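Local coordinates for protein glucose-6-phosphate dehydrogenase (Trypanosoma cruzi, PDB 5AQ1) that catalyses the NADP-dependent oxidation of glucose 6-phosphate to 6-phosphogluconolactone, the step that opens the pentose phosphate pathway and supplies NADPH, at residues Leu53-Cys58 / Ala441-Ile446; Thr224-Arg229 / Met283-Ser288; Asp293-Lys298 / Gly452-Phe457; Arg303-Ala308 / Leu347-Asn352. All blocks are in the same frame, centred on the assembly; numbering follows the deposited sequence.

In the fold
Contact 1 joins helix 43-58 of the coenzyme-binding domain to helix 441-451 of the C-terminal domain, whereas contacts 2, 3 and 4 lie within the latter. In contact 1 the side chain of I446 is about 12 Å from the bound NADPH and that of E443 about 12 Å from glucose 6-phosphate; F457 of contact 3 is about 13 and 14 Å from the same two ligands. Contacts 1 and 3 touch where the backbone of L445 meets the ring of F457. Contacts 2 and 3, with centres 14 Å apart, touch where loop 283-288 packs on helix 291-302 (P286 on E297), and both touch the third subunit. Contact 4, 35 Å from contact 1 between centres, reaches the fourth subunit.

Contact 1: residues Leu53-Cys58 / Ala441-Ile446; sequences LFQLYC and AYESLI
E443 reaches from helix 441-451 to the flank of Q55 on helix 43-58, the axes of the two short helical segments lying 9.2 Å apart at a crossing angle of -64°. Its CB stands beside CD2 of L56 at 4.4 Å, and CG comes next to Q55 CB. Extended beyond CG (chi2 174°), the chain lays its carboxylate along the start of the Q55 side chain: OE1 meets Q55 CB at 3.2 Å and OE2 meets Q55 CG at 3.5 Å, the carboxylate and amide planes turned 41° apart. OE2 accepts from the backbone N of D440, just before the segment. Beside this pair, I446 CG2 meets L56 CD1 at 3.6 Å and L53 CD2 at 4.0 Å, while L417 of the second subunit packs on L56 and E443. No hydrogen bond links these two segments; they meet through the methyls of L53, L56 and I446 and through the E443 carboxylate lying against the CH2 groups of Q55, with OE2 bonded on its own side of the contact.

Contact 2: residues Thr224-Arg229 / Met283-Ser288; sequences TRFANR and MEKPRS
F226, the last residue of helix 221-226, faces the loop 283-288, extended from M283 to P286, its CA lying 6.7 Å from that of K285. Over one face of the ring lie K285 CA, 3.9 Å from the centroid, and P286 CD, 18° off the ring normal, both CH-pi contacts; the opposite face rests on CB of R225. M283 O approaches the ring edge, and M283 CE lies near CE2 of F226. The same carbonyl is gripped end-on by R225: NH1, at 2.9 Å from M283 O, arrives in the carbonyl plane on a lone pair, while NH2, at 3.0 Å from that oxygen, comes nearly along the C=O axis. A bend at chi3 (58°) folds the arginine so that CZ of F226 sits over the centre of its guanidinium. NH1 also bonds L280 O, and W235 adds a cation-pi partner. K285 runs past the ring in the reverse sense and sends NZ to E383 of the second subunit and D354 of the third. R225 thus serves two carbonyls, of L280 and M283, at and just after the C-terminal end of helix 264-282, where its positive charge would probably sit favourably, and the neighbouring lysine carries the contact into the tetramer interface.

Contact 3: residues Asp293-Lys298 / Gly452-Phe457; sequences DIRDEK and GNSTNF
R295 of helix 291-302 reaches F457 O side-on, NE at 3.0 Å and NH2 at 3.1 Å from this one oxygen, both from the same face of the carbonyl. The NE bond is only tilted from the carbonyl plane, whereas NH2 stands well above it. A turn at chi3 (124°) swings the guanidinium across the loop, and S454 O comes to lie over its face without a hydrogen bond; NH1 pairs with E292. Next to it, I294 CD1 meets T455 CG2 at 3.9 Å. That methyl lies anti to the backbone N of T455, which leaves OG1 beside the N (chi1 -61°), and both OG1 and N donate to N453 OD1. K298, bent at chi3, leads NZ to two waters, one bonded to T455 O and N456 OD1, the other to F457 O; Q276 and E462 also hold this ammonium. The loop combines a Schellman ending of helix 441-451 at G452, an Asx turn at N453 and a type I turn from S454 to F457.

Contact 4: residues Arg303-Ala308 / Leu347-Asn352; sequences RQVVPA and LRLHVN
V306, Q304 and V305 bring the loop 303-308 against the outgoing end of strand 344-349. V306 donates its backbone N to H350 O at 2.9 Å, and its side chain packs against that oxygen, CB and CG2 each 3.6 Å from H350 O. CG2 continues to N352 CB at 4.2 Å. Q304 gives its carbonyl O to N352 N, 3.0 Å away, while its extended side chain passes OE1 to N353. Between these bonds V305 and V351 form a non-hydrogen-bonded antiparallel pair, a single bridge that adds this loop to the end of the strand in the large mixed sheet of the C-terminal domain. V305 puts CG1 anti to its backbone N (chi1 176°), which leaves CG2 to meet V351 CG2 at 4.2 Å; I469 of helix 460-479 packs against the same valine. Further along, A308 CB rests on L349 CD2 at 3.7 Å. At the other end, R385 of the fourth subunit packs on Q304 and donates NE to N352 O.

Contact 1: residues Leu53-Cys58 / Ala441-Ile446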
loop_
_atom_site.group_PDB
_atom_site.type_symbol
_atom_site.label_atom_id
_atom_site.label_comp_id
_atom_site.label_asym_id
_atom_site.label_seq_id
_atom_site.Cartn_x
_atom_site.Cartn_y
_atom_site.Cartn_z
ATOM N N LEU B 53 -44.802 10.635 7.124
ATOM C CA LEU B 53 -45.159 11.972 7.591
ATOM C C LEU B 53 -45.644 11.951 9.040
ATOM O O LEU B 53 -45.339 12.862 9.808
ATOM C CB LEU B 53 -46.230 12.593 6.681
ATOM C CG LEU B 53 -45.795 12.962 5.255
ATOM C CD1 LEU B 53 -47.001 13.227 4.368
ATOM C CD2 LEU B 53 -44.866 14.166 5.262
ATOM N N PHE B 54 -46.399 10.915 9.408
ATOM C CA PHE B 54 -46.852 10.745 10.793
ATOM C C PHE B 54 -45.665 10.639 11.746
ATOM O O PHE B 54 -45.631 11.312 12.778
ATOM C CB PHE B 54 -47.748 9.508 10.927
ATOM C CG PHE B 54 -48.117 9.171 12.348
ATOM C CD1 PHE B 54 -48.862 10.054 13.116
ATOM C CD2 PHE B 54 -47.728 7.966 12.915
ATOM C CE1 PHE B 54 -49.209 9.747 14.422
ATOM C CE2 PHE B 54 -48.072 7.651 14.223
ATOM C CZ PHE B 54 -48.813 8.544 14.977
ATOM N N GLN B 55 -44.692 9.803 11.391
ATOM C CA GLN B 55 -43.492 9.631 12.209
ATOM C C GLN B 55 -42.698 10.930 12.328
ATOM O O GLN B 55 -42.191 11.250 13.404
ATOM C CB GLN B 55 -42.593 8.527 11.641
ATOM C CG GLN B 55 -43.185 7.124 11.706
ATOM C CD GLN B 55 -43.555 6.707 13.115
ATOM O OE1 GLN B 55 -42.879 7.069 14.076
ATOM N NE2 GLN B 55 -44.640 5.952 13.247
ATOM N N LEU B 56 -42.592 11.672 11.228
ATOM C CA LEU B 56 -41.899 12.958 11.241
ATOM C C LEU B 56 -42.610 13.964 12.140
ATOM O O LEU B 56 -41.957 14.739 12.836
ATOM C CB LEU B 56 -41.760 13.527 9.824
ATOM C CG LEU B 56 -40.791 12.816 8.878
ATOM C CD1 LEU B 56 -40.803 13.509 7.524
ATOM C CD2 LEU B 56 -39.380 12.772 9.445
ATOM N N TYR B 57 -43.941 13.953 12.121
ATOM C CA TYR B 57 -44.724 14.811 13.006
ATOM C C TYR B 57 -44.428 14.474 14.463
ATOM O O TYR B 57 -44.134 15.361 15.258
ATOM C CB TYR B 57 -46.220 14.658 12.722
ATOM C CG TYR B 57 -47.099 15.622 13.493
ATOM C CD1 TYR B 57 -47.208 16.955 13.104
ATOM C CD2 TYR B 57 -47.837 15.198 14.603
ATOM C CE1 TYR B 57 -48.014 17.844 13.799
ATOM C CE2 TYR B 57 -48.649 16.080 15.306
ATOM C CZ TYR B 57 -48.734 17.401 14.900
ATOM O OH TYR B 57 -49.534 18.288 15.585
ATOM N N CYS B 58 -44.486 13.185 14.796
ATOM C CA CYS B 58 -44.291 12.717 16.170
ATOM C C CYS B 58 -42.903 12.993 16.741
ATOM O O CYS B 58 -42.755 13.154 17.952
ATOM C CB CYS B 58 -44.572 11.219 16.266
ATOM S SG CYS B 58 -46.307 10.766 16.055
ATOM N N ALA B 441 -37.388 4.002 5.288
ATOM C CA ALA B 441 -36.600 4.812 4.359
ATOM C C ALA B 441 -37.210 6.188 4.060
ATOM O O ALA B 441 -36.506 7.192 4.017
ATOM C CB ALA B 441 -36.396 4.050 3.062
ATOM N N TYR B 442 -38.521 6.227 3.860
ATOM C CA TYR B 442 -39.193 7.453 3.446
ATOM C C TYR B 442 -39.243 8.552 4.520
ATOM O O TYR B 442 -39.510 9.709 4.198
ATOM C CB TYR B 442 -40.597 7.132 2.932
ATOM C CG TYR B 442 -40.607 6.538 1.541
ATOM C CD1 TYR B 442 -40.436 7.346 0.422
ATOM C CD2 TYR B 442 -40.798 5.172 1.338
ATOM C CE1 TYR B 442 -40.448 6.816 -0.858
ATOM C CE2 TYR B 442 -40.812 4.631 0.059
ATOM C CZ TYR B 442 -40.637 5.458 -1.037
ATOM O OH TYR B 442 -40.648 4.939 -2.317
ATOM N N GLU B 443 -38.993 8.208 5.782
ATOM C CA GLU B 443 -38.903 9.227 6.833
ATOM C C GLU B 443 -37.648 10.067 6.636
ATOM O O GLU B 443 -37.708 11.295 6.632
ATOM C CB GLU B 443 -38.876 8.596 8.231
ATOM C CG GLU B 443 -40.151 7.875 8.635
ATOM C CD GLU B 443 -40.013 7.149 9.961
ATOM O OE1 GLU B 443 -39.588 7.790 10.949
ATOM O OE2 GLU B 443 -40.326 5.936 10.010
ATOM N N SER B 444 -36.513 9.392 6.480
ATOM C CA SER B 444 -35.232 10.062 6.258
ATOM C C SER B 444 -35.280 10.965 5.024
ATOM O O SER B 444 -34.864 12.124 5.071
ATOM C CB SER B 444 -34.116 9.024 6.082
ATOM O OG SER B 444 -34.218 7.978 7.042
ATOM N N LEU B 445 -35.815 10.429 3.929
ATOM C CA LEU B 445 -35.771 11.100 2.630
ATOM C C LEU B 445 -36.654 12.342 2.576
ATOM O O LEU B 445 -36.201 13.407 2.159
ATOM C CB LEU B 445 -36.136 10.122 1.507
ATOM C CG LEU B 445 -35.157 8.947 1.357
ATOM C CD1 LEU B 445 -35.709 7.901 0.410
ATOM C CD2 LEU B 445 -33.794 9.420 0.881
ATOM N N ILE B 446 -37.903 12.211 3.014
ATOM C CA ILE B 446 -38.814 13.356 3.085
ATOM C C ILE B 446 -38.207 14.458 3.960
ATOM O O ILE B 446 -38.252 15.637 3.599
ATOM C CB ILE B 446 -40.210 12.942 3.608
ATOM C CG1 ILE B 446 -40.937 12.110 2.548
ATOM C CG2 ILE B 446 -41.050 14.165 3.962
ATOM C CD1 ILE B 446 -42.214 11.457 3.032
#

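Contact 2: residues Thr224-Arg229 / Met283-Ser288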
loop_
_atom_site.group_PDB
_atom_site.type_symbol
_atom_site.label_atom_id
_atom_site.label_comp_id
_atom_site.label_asym_id
_atom_site.label_seq_id
_atom_site.Cartn_x
_atom_site.Cartn_y
_atom_site.Cartn_z
ATOM N N THR B 224 -18.763 4.549 6.833
ATOM C CA THR B 224 -17.952 3.356 7.026
ATOM C C THR B 224 -16.660 3.425 6.215
ATOM O O THR B 224 -15.584 3.083 6.715
ATOM C CB THR B 224 -18.747 2.100 6.620
ATOM O OG1 THR B 224 -19.937 2.018 7.412
ATOM C CG2 THR B 224 -17.924 0.845 6.821
ATOM N N ARG B 225 -16.776 3.878 4.967
ATOM C CA ARG B 225 -15.651 3.890 4.036
ATOM C C ARG B 225 -14.645 5.008 4.303
ATOM O O ARG B 225 -13.434 4.775 4.271
ATOM C CB ARG B 225 -16.154 4.015 2.600
ATOM C CG ARG B 225 -16.766 2.743 2.036
ATOM C CD ARG B 225 -16.952 2.868 0.532
ATOM N NE ARG B 225 -15.678 3.145 -0.127
ATOM C CZ ARG B 225 -15.537 3.694 -1.331
ATOM N NH1 ARG B 225 -16.592 4.038 -2.057
ATOM N NH2 ARG B 225 -14.314 3.902 -1.815
ATOM N N PHE B 226 -15.145 6.217 4.561
ATOM C CA PHE B 226 -14.297 7.410 4.542
ATOM C C PHE B 226 -14.060 8.079 5.898
ATOM O O PHE B 226 -13.340 9.071 5.965
ATOM C CB PHE B 226 -14.865 8.427 3.552
ATOM C CG PHE B 226 -15.019 7.895 2.150
ATOM C CD1 PHE B 226 -13.910 7.487 1.421
ATOM C CD2 PHE B 226 -16.269 7.818 1.553
ATOM C CE1 PHE B 226 -14.045 7.003 0.129
ATOM C CE2 PHE B 226 -16.413 7.339 0.260
ATOM C CZ PHE B 226 -15.299 6.931 -0.454
ATOM N N ALA B 227 -14.649 7.552 6.969
ATOM C CA ALA B 227 -14.385 8.062 8.324
ATOM C C ALA B 227 -13.399 7.180 9.085
ATOM O O ALA B 227 -12.971 7.528 10.185
ATOM C CB ALA B 227 -15.685 8.182 9.108
ATOM N N ASN B 228 -13.031 6.052 8.484
ATOM C CA ASN B 228 -12.281 5.006 9.162
ATOM C C ASN B 228 -11.038 4.626 8.373
ATOM O O ASN B 228 -11.142 4.173 7.233
ATOM C CB ASN B 228 -13.177 3.779 9.315
ATOM C CG ASN B 228 -14.410 4.065 10.138
ATOM O OD1 ASN B 228 -14.312 4.543 11.266
ATOM N ND2 ASN B 228 -15.577 3.782 9.578
ATOM N N ARG B 229 -9.868 4.798 8.981
ATOM C CA ARG B 229 -8.615 4.424 8.331
ATOM C C ARG B 229 -8.595 2.939 7.994
ATOM O O ARG B 229 -8.114 2.545 6.930
ATOM C CB ARG B 229 -7.412 4.782 9.213
ATOM C CG ARG B 229 -6.059 4.295 8.695
ATOM C CD ARG B 229 -5.779 4.750 7.271
ATOM N NE ARG B 229 -5.685 6.209 7.195
ATOM C CZ ARG B 229 -4.552 6.913 7.153
ATOM N NH1 ARG B 229 -3.362 6.312 7.157
ATOM N NH2 ARG B 229 -4.613 8.240 7.090
ATOM N N MET B 283 -17.269 4.689 -5.428
ATOM C CA MET B 283 -16.864 6.078 -5.643
ATOM C C MET B 283 -15.561 6.413 -4.929
ATOM O O MET B 283 -15.194 5.766 -3.948
ATOM C CB MET B 283 -17.961 7.047 -5.169
ATOM C CG MET B 283 -18.254 6.994 -3.673
ATOM S SD MET B 283 -19.610 8.066 -3.142
ATOM C CE MET B 283 -18.701 9.462 -2.497
ATOM N N GLU B 284 -14.866 7.430 -5.432
ATOM C CA GLU B 284 -13.707 7.976 -4.738
ATOM C C GLU B 284 -14.156 8.808 -3.541
ATOM O O GLU B 284 -15.332 9.158 -3.416
ATOM C CB GLU B 284 -12.866 8.841 -5.681
ATOM C CG GLU B 284 -12.195 8.067 -6.805
ATOM C CD GLU B 284 -11.146 7.097 -6.300
ATOM O OE1 GLU B 284 -10.377 7.476 -5.386
ATOM O OE2 GLU B 284 -11.095 5.957 -6.809
ATOM N N LYS B 285 -13.212 9.112 -2.657
ATOM C CA LYS B 285 -13.477 9.999 -1.540
ATOM C C LYS B 285 -13.885 11.368 -2.090
ATOM O O LYS B 285 -13.172 11.940 -2.918
ATOM C CB LYS B 285 -12.240 10.133 -0.660
ATOM C CG LYS B 285 -12.457 10.997 0.568
ATOM C CD LYS B 285 -11.164 11.219 1.333
ATOM C CE LYS B 285 -10.705 9.958 2.040
ATOM N NZ LYS B 285 -9.578 10.253 2.961
ATOM N N PRO B 286 -15.044 11.889 -1.652
ATOM C CA PRO B 286 -15.507 13.173 -2.169
ATOM C C PRO B 286 -14.732 14.352 -1.605
ATOM O O PRO B 286 -14.108 14.245 -0.549
ATOM C CB PRO B 286 -16.975 13.220 -1.736
ATOM C CG PRO B 286 -17.039 12.369 -0.519
ATOM C CD PRO B 286 -16.011 11.290 -0.713
ATOM N N ARG B 287 -14.790 15.467 -2.325
ATOM C CA ARG B 287 -14.044 16.671 -1.982
ATOM C C ARG B 287 -14.528 17.281 -0.676
ATOM O O ARG B 287 -13.762 17.932 0.029
ATOM C CB ARG B 287 -14.147 17.690 -3.120
ATOM C CG ARG B 287 -13.403 17.259 -4.372
ATOM C CD ARG B 287 -13.719 18.144 -5.564
ATOM N NE ARG B 287 -13.025 17.689 -6.766
ATOM C CZ ARG B 287 -13.264 18.133 -7.998
ATOM N NH1 ARG B 287 -14.187 19.059 -8.219
ATOM N NH2 ARG B 287 -12.574 17.644 -9.021
ATOM N N SER B 288 -15.804 17.075 -0.374
ATOM C CA SER B 288 -16.401 17.477 0.898
ATOM C C SER B 288 -17.648 16.627 1.119
ATOM O O SER B 288 -17.927 15.732 0.324
ATOM C CB SER B 288 -16.789 18.956 0.871
ATOM O OG SER B 288 -18.006 19.137 0.163
#

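Contact 3: residues Asp293-Lys298 / Gly452-Phe457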
loop_
_atom_site.group_PDB
_atom_site.type_symbol
_atom_site.label_atom_id
_atom_site.label_comp_id
_atom_site.label_asym_id
_atom_site.label_seq_id
_atom_site.Cartn_x
_atom_site.Cartn_y
_atom_site.Cartn_z
ATOM N N ASP B 293 -20.767 17.528 -4.117
ATOM C CA ASP B 293 -19.464 16.867 -4.082
ATOM C C ASP B 293 -19.621 15.349 -3.997
ATOM O O ASP B 293 -18.855 14.609 -4.615
ATOM C CB ASP B 293 -18.608 17.385 -2.921
ATOM C CG ASP B 293 -17.924 18.704 -3.237
ATOM O OD1 ASP B 293 -17.813 19.053 -4.426
ATOM O OD2 ASP B 293 -17.478 19.391 -2.295
ATOM N N ILE B 294 -20.618 14.890 -3.242
ATOM C CA ILE B 294 -20.895 13.456 -3.116
ATOM C C ILE B 294 -21.506 12.898 -4.406
ATOM O O ILE B 294 -21.069 11.867 -4.911
ATOM C CB ILE B 294 -21.806 13.158 -1.909
ATOM C CG1 ILE B 294 -21.046 13.436 -0.604
ATOM C CG2 ILE B 294 -22.276 11.712 -1.932
ATOM C CD1 ILE B 294 -21.918 13.508 0.633
ATOM N N ARG B 295 -22.499 13.592 -4.946
ATOM C CA ARG B 295 -23.153 13.158 -6.177
ATOM C C ARG B 295 -22.222 13.166 -7.386
ATOM O O ARG B 295 -22.338 12.311 -8.262
ATOM C CB ARG B 295 -24.363 14.032 -6.471
ATOM C CG ARG B 295 -25.628 13.603 -5.747
ATOM C CD ARG B 295 -26.576 14.781 -5.633
ATOM N NE ARG B 295 -27.892 14.504 -6.196
ATOM C CZ ARG B 295 -28.728 15.431 -6.666
ATOM N NH1 ARG B 295 -28.401 16.723 -6.661
ATOM N NH2 ARG B 295 -29.904 15.062 -7.152
ATOM N N ASP B 296 -21.310 14.136 -7.437
ATOM C CA ASP B 296 -20.280 14.167 -8.476
ATOM C C ASP B 296 -19.489 12.861 -8.497
ATOM O O ASP B 296 -19.280 12.284 -9.558
ATOM C CB ASP B 296 -19.317 15.346 -8.270
ATOM C CG ASP B 296 -19.865 16.669 -8.802
ATOM O OD1 ASP B 296 -21.048 16.739 -9.193
ATOM O OD2 ASP B 296 -19.094 17.648 -8.822
ATOM N N GLU B 297 -19.062 12.394 -7.324
ATOM C CA GLU B 297 -18.270 11.164 -7.242
ATOM C C GLU B 297 -19.067 9.934 -7.655
ATOM O O GLU B 297 -18.519 9.011 -8.258
ATOM C CB GLU B 297 -17.702 10.956 -5.834
ATOM C CG GLU B 297 -16.686 11.999 -5.386
ATOM C CD GLU B 297 -15.500 12.147 -6.325
ATOM O OE1 GLU B 297 -15.159 11.184 -7.044
ATOM O OE2 GLU B 297 -14.896 13.237 -6.332
ATOM N N LYS B 298 -20.354 9.919 -7.323
ATOM C CA LYS B 298 -21.225 8.812 -7.705
ATOM C C LYS B 298 -21.379 8.749 -9.226
ATOM O O LYS B 298 -21.312 7.671 -9.810
ATOM C CB LYS B 298 -22.591 8.938 -7.027
ATOM C CG LYS B 298 -22.534 8.788 -5.514
ATOM C CD LYS B 298 -23.836 9.200 -4.845
ATOM C CE LYS B 298 -24.906 8.136 -5.000
ATOM N NZ LYS B 298 -26.222 8.589 -4.474
ATOM N N GLY B 452 -33.630 20.468 2.210
ATOM C CA GLY B 452 -33.030 20.933 0.963
ATOM C C GLY B 452 -31.716 20.249 0.630
ATOM O O GLY B 452 -30.971 20.729 -0.224
ATOM N N ASN B 453 -31.450 19.119 1.290
ATOM C CA ASN B 453 -30.249 18.331 1.066
ATOM C C ASN B 453 -30.490 17.278 -0.013
ATOM O O ASN B 453 -31.232 16.317 0.198
ATOM C CB ASN B 453 -29.812 17.661 2.370
ATOM C CG ASN B 453 -28.553 16.828 2.218
ATOM O OD1 ASN B 453 -27.943 16.783 1.151
ATOM N ND2 ASN B 453 -28.158 16.161 3.294
ATOM N N SER B 454 -29.833 17.453 -1.158
ATOM C CA SER B 454 -30.019 16.570 -2.314
ATOM C C SER B 454 -29.118 15.336 -2.330
ATOM O O SER B 454 -29.157 14.569 -3.286
ATOM C CB SER B 454 -29.801 17.359 -3.605
ATOM O OG SER B 454 -30.732 18.414 -3.712
ATOM N N THR B 455 -28.318 15.140 -1.283
ATOM C CA THR B 455 -27.328 14.057 -1.244
ATOM C C THR B 455 -27.899 12.705 -1.670
ATOM O O THR B 455 -27.322 12.025 -2.522
ATOM C CB THR B 455 -26.719 13.910 0.167
ATOM O OG1 THR B 455 -26.056 15.126 0.531
ATOM C CG2 THR B 455 -25.720 12.762 0.223
ATOM N N ASN B 456 -29.035 12.334 -1.086
ATOM C CA ASN B 456 -29.621 11.005 -1.279
ATOM C C ASN B 456 -30.776 10.990 -2.276
ATOM O O ASN B 456 -31.787 10.320 -2.059
ATOM C CB ASN B 456 -30.068 10.443 0.073
ATOM C CG ASN B 456 -28.900 10.187 1.004
ATOM O OD1 ASN B 456 -27.887 9.623 0.595
ATOM N ND2 ASN B 456 -29.034 10.593 2.263
ATOM N N PHE B 457 -30.611 11.731 -3.368
ATOM C CA PHE B 457 -31.601 11.798 -4.431
ATOM C C PHE B 457 -30.888 11.706 -5.767
ATOM O O PHE B 457 -29.796 12.245 -5.925
ATOM C CB PHE B 457 -32.404 13.093 -4.333
ATOM C CG PHE B 457 -33.252 13.179 -3.101
ATOM C CD1 PHE B 457 -32.747 13.719 -1.928
ATOM C CD2 PHE B 457 -34.553 12.699 -3.107
ATOM C CE1 PHE B 457 -33.525 13.788 -0.788
ATOM C CE2 PHE B 457 -35.339 12.768 -1.970
ATOM C CZ PHE B 457 -34.825 13.313 -0.810
HETATM O O HOH W 1 -26.088 9.496 -1.693
HETATM O O HOH W 2 -27.310 10.829 -5.233
#

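Contact 4: residues Arg303-Ala308 / Leu347-Asn352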
loop_
_atom_site.group_PDB
_atom_site.type_symbol
_atom_site.label_atom_id
_atom_site.label_comp_id
_atom_site.label_asym_id
_atom_site.label_seq_id
_atom_site.Cartn_x
_atom_site.Cartn_y
_atom_site.Cartn_z
ATOM N N ARG B 303 -19.890 6.246 -14.596
ATOM C CA ARG B 303 -19.451 6.413 -15.983
ATOM C C ARG B 303 -18.229 5.548 -16.333
ATOM O O ARG B 303 -17.895 5.392 -17.507
ATOM C CB ARG B 303 -19.179 7.891 -16.291
ATOM C CG ARG B 303 -20.448 8.729 -16.365
ATOM C CD ARG B 303 -20.170 10.198 -16.655
ATOM N NE ARG B 303 -19.707 10.430 -18.030
ATOM C CZ ARG B 303 -18.474 10.807 -18.394
ATOM N NH1 ARG B 303 -17.511 11.015 -17.496
ATOM N NH2 ARG B 303 -18.197 10.983 -19.684
ATOM N N GLN B 304 -17.573 4.988 -15.316
ATOM C CA GLN B 304 -16.437 4.083 -15.502
ATOM C C GLN B 304 -16.818 2.603 -15.423
ATOM O O GLN B 304 -15.963 1.740 -15.584
ATOM C CB GLN B 304 -15.371 4.386 -14.454
ATOM C CG GLN B 304 -14.815 5.795 -14.556
ATOM C CD GLN B 304 -13.878 6.142 -13.424
ATOM O OE1 GLN B 304 -13.602 5.320 -12.551
ATOM N NE2 GLN B 304 -13.385 7.367 -13.427
ATOM N N VAL B 305 -18.089 2.308 -15.157
ATOM C CA VAL B 305 -18.562 0.926 -15.123
ATOM C C VAL B 305 -18.739 0.426 -16.551
ATOM O O VAL B 305 -19.355 1.098 -17.374
ATOM C CB VAL B 305 -19.895 0.796 -14.364
ATOM C CG1 VAL B 305 -20.416 -0.634 -14.426
ATOM C CG2 VAL B 305 -19.731 1.234 -12.914
ATOM N N VAL B 306 -18.200 -0.755 -16.839
ATOM C CA VAL B 306 -18.341 -1.362 -18.158
ATOM C C VAL B 306 -19.773 -1.886 -18.295
ATOM O O VAL B 306 -20.251 -2.609 -17.413
ATOM C CB VAL B 306 -17.341 -2.518 -18.361
ATOM C CG1 VAL B 306 -17.571 -3.205 -19.701
ATOM C CG2 VAL B 306 -15.909 -2.007 -18.258
ATOM N N PRO B 307 -20.464 -1.534 -19.395
ATOM C CA PRO B 307 -21.849 -1.988 -19.543
ATOM C C PRO B 307 -21.995 -3.505 -19.457
ATOM O O PRO B 307 -21.168 -4.238 -19.996
ATOM C CB PRO B 307 -22.237 -1.496 -20.941
ATOM C CG PRO B 307 -21.336 -0.340 -21.205
ATOM C CD PRO B 307 -20.043 -0.678 -20.521
ATOM N N ALA B 308 -23.040 -3.961 -18.774
ATOM C CA ALA B 308 -23.321 -5.385 -18.652
ATOM C C ALA B 308 -23.549 -5.992 -20.024
ATOM O O ALA B 308 -23.985 -5.305 -20.949
ATOM C CB ALA B 308 -24.542 -5.606 -17.770
ATOM N N LEU B 347 -25.563 -10.608 -12.362
ATOM C CA LEU B 347 -24.697 -9.894 -13.296
ATOM C C LEU B 347 -23.275 -9.867 -12.754
ATOM O O LEU B 347 -23.082 -9.770 -11.543
ATOM C CB LEU B 347 -25.195 -8.456 -13.472
ATOM C CG LEU B 347 -26.230 -8.170 -14.559
ATOM C CD1 LEU B 347 -27.365 -9.175 -14.565
ATOM C CD2 LEU B 347 -26.774 -6.762 -14.385
ATOM N N ARG B 348 -22.289 -9.965 -13.647
ATOM C CA ARG B 348 -20.907 -9.647 -13.301
ATOM C C ARG B 348 -20.517 -8.352 -14.000
ATOM O O ARG B 348 -20.509 -8.281 -15.232
ATOM C CB ARG B 348 -19.940 -10.766 -13.698
ATOM C CG ARG B 348 -18.478 -10.423 -13.418
ATOM C CD ARG B 348 -17.543 -11.621 -13.531
ATOM N NE ARG B 348 -17.299 -12.020 -14.920
ATOM C CZ ARG B 348 -17.561 -13.219 -15.448
ATOM N NH1 ARG B 348 -18.081 -14.208 -14.722
ATOM N NH2 ARG B 348 -17.288 -13.437 -16.730
ATOM N N LEU B 349 -20.197 -7.332 -13.210
ATOM C CA LEU B 349 -19.765 -6.044 -13.740
ATOM C C LEU B 349 -18.296 -5.799 -13.430
ATOM O O LEU B 349 -17.749 -6.348 -12.470
ATOM C CB LEU B 349 -20.608 -4.914 -13.146
ATOM C CG LEU B 349 -22.126 -5.059 -13.284
ATOM C CD1 LEU B 349 -22.826 -3.886 -12.619
ATOM C CD2 LEU B 349 -22.550 -5.174 -14.740
ATOM N N HIS B 350 -17.670 -4.975 -14.263
ATOM C CA HIS B 350 -16.301 -4.532 -14.058
ATOM C C HIS B 350 -16.288 -3.010 -13.983
ATOM O O HIS B 350 -16.908 -2.339 -14.810
ATOM C CB HIS B 350 -15.408 -4.999 -15.212
ATOM C CG HIS B 350 -15.452 -6.475 -15.446
ATOM N ND1 HIS B 350 -14.881 -7.382 -14.577
ATOM C CD2 HIS B 350 -16.009 -7.205 -16.441
ATOM C CE1 HIS B 350 -15.082 -8.608 -15.029
ATOM N NE2 HIS B 350 -15.761 -8.527 -16.161
ATOM N N VAL B 351 -15.592 -2.472 -12.988
ATOM C CA VAL B 351 -15.357 -1.035 -12.898
ATOM C C VAL B 351 -13.943 -0.776 -13.401
ATOM O O VAL B 351 -12.973 -1.215 -12.778
ATOM C CB VAL B 351 -15.506 -0.525 -11.453
ATOM C CG1 VAL B 351 -15.382 0.991 -11.406
ATOM C CG2 VAL B 351 -16.842 -0.965 -10.868
ATOM N N ASN B 352 -13.828 -0.086 -14.533
ATOM C CA ASN B 352 -12.534 0.135 -15.156
ATOM C C ASN B 352 -11.831 1.400 -14.672
ATOM O O ASN B 352 -11.858 2.446 -15.326
ATOM C CB ASN B 352 -12.647 0.156 -16.675
ATOM C CG ASN B 352 -11.293 0.157 -17.347
ATOM O OD1 ASN B 352 -10.340 -0.442 -16.842
ATOM N ND2 ASN B 352 -11.189 0.838 -18.475
#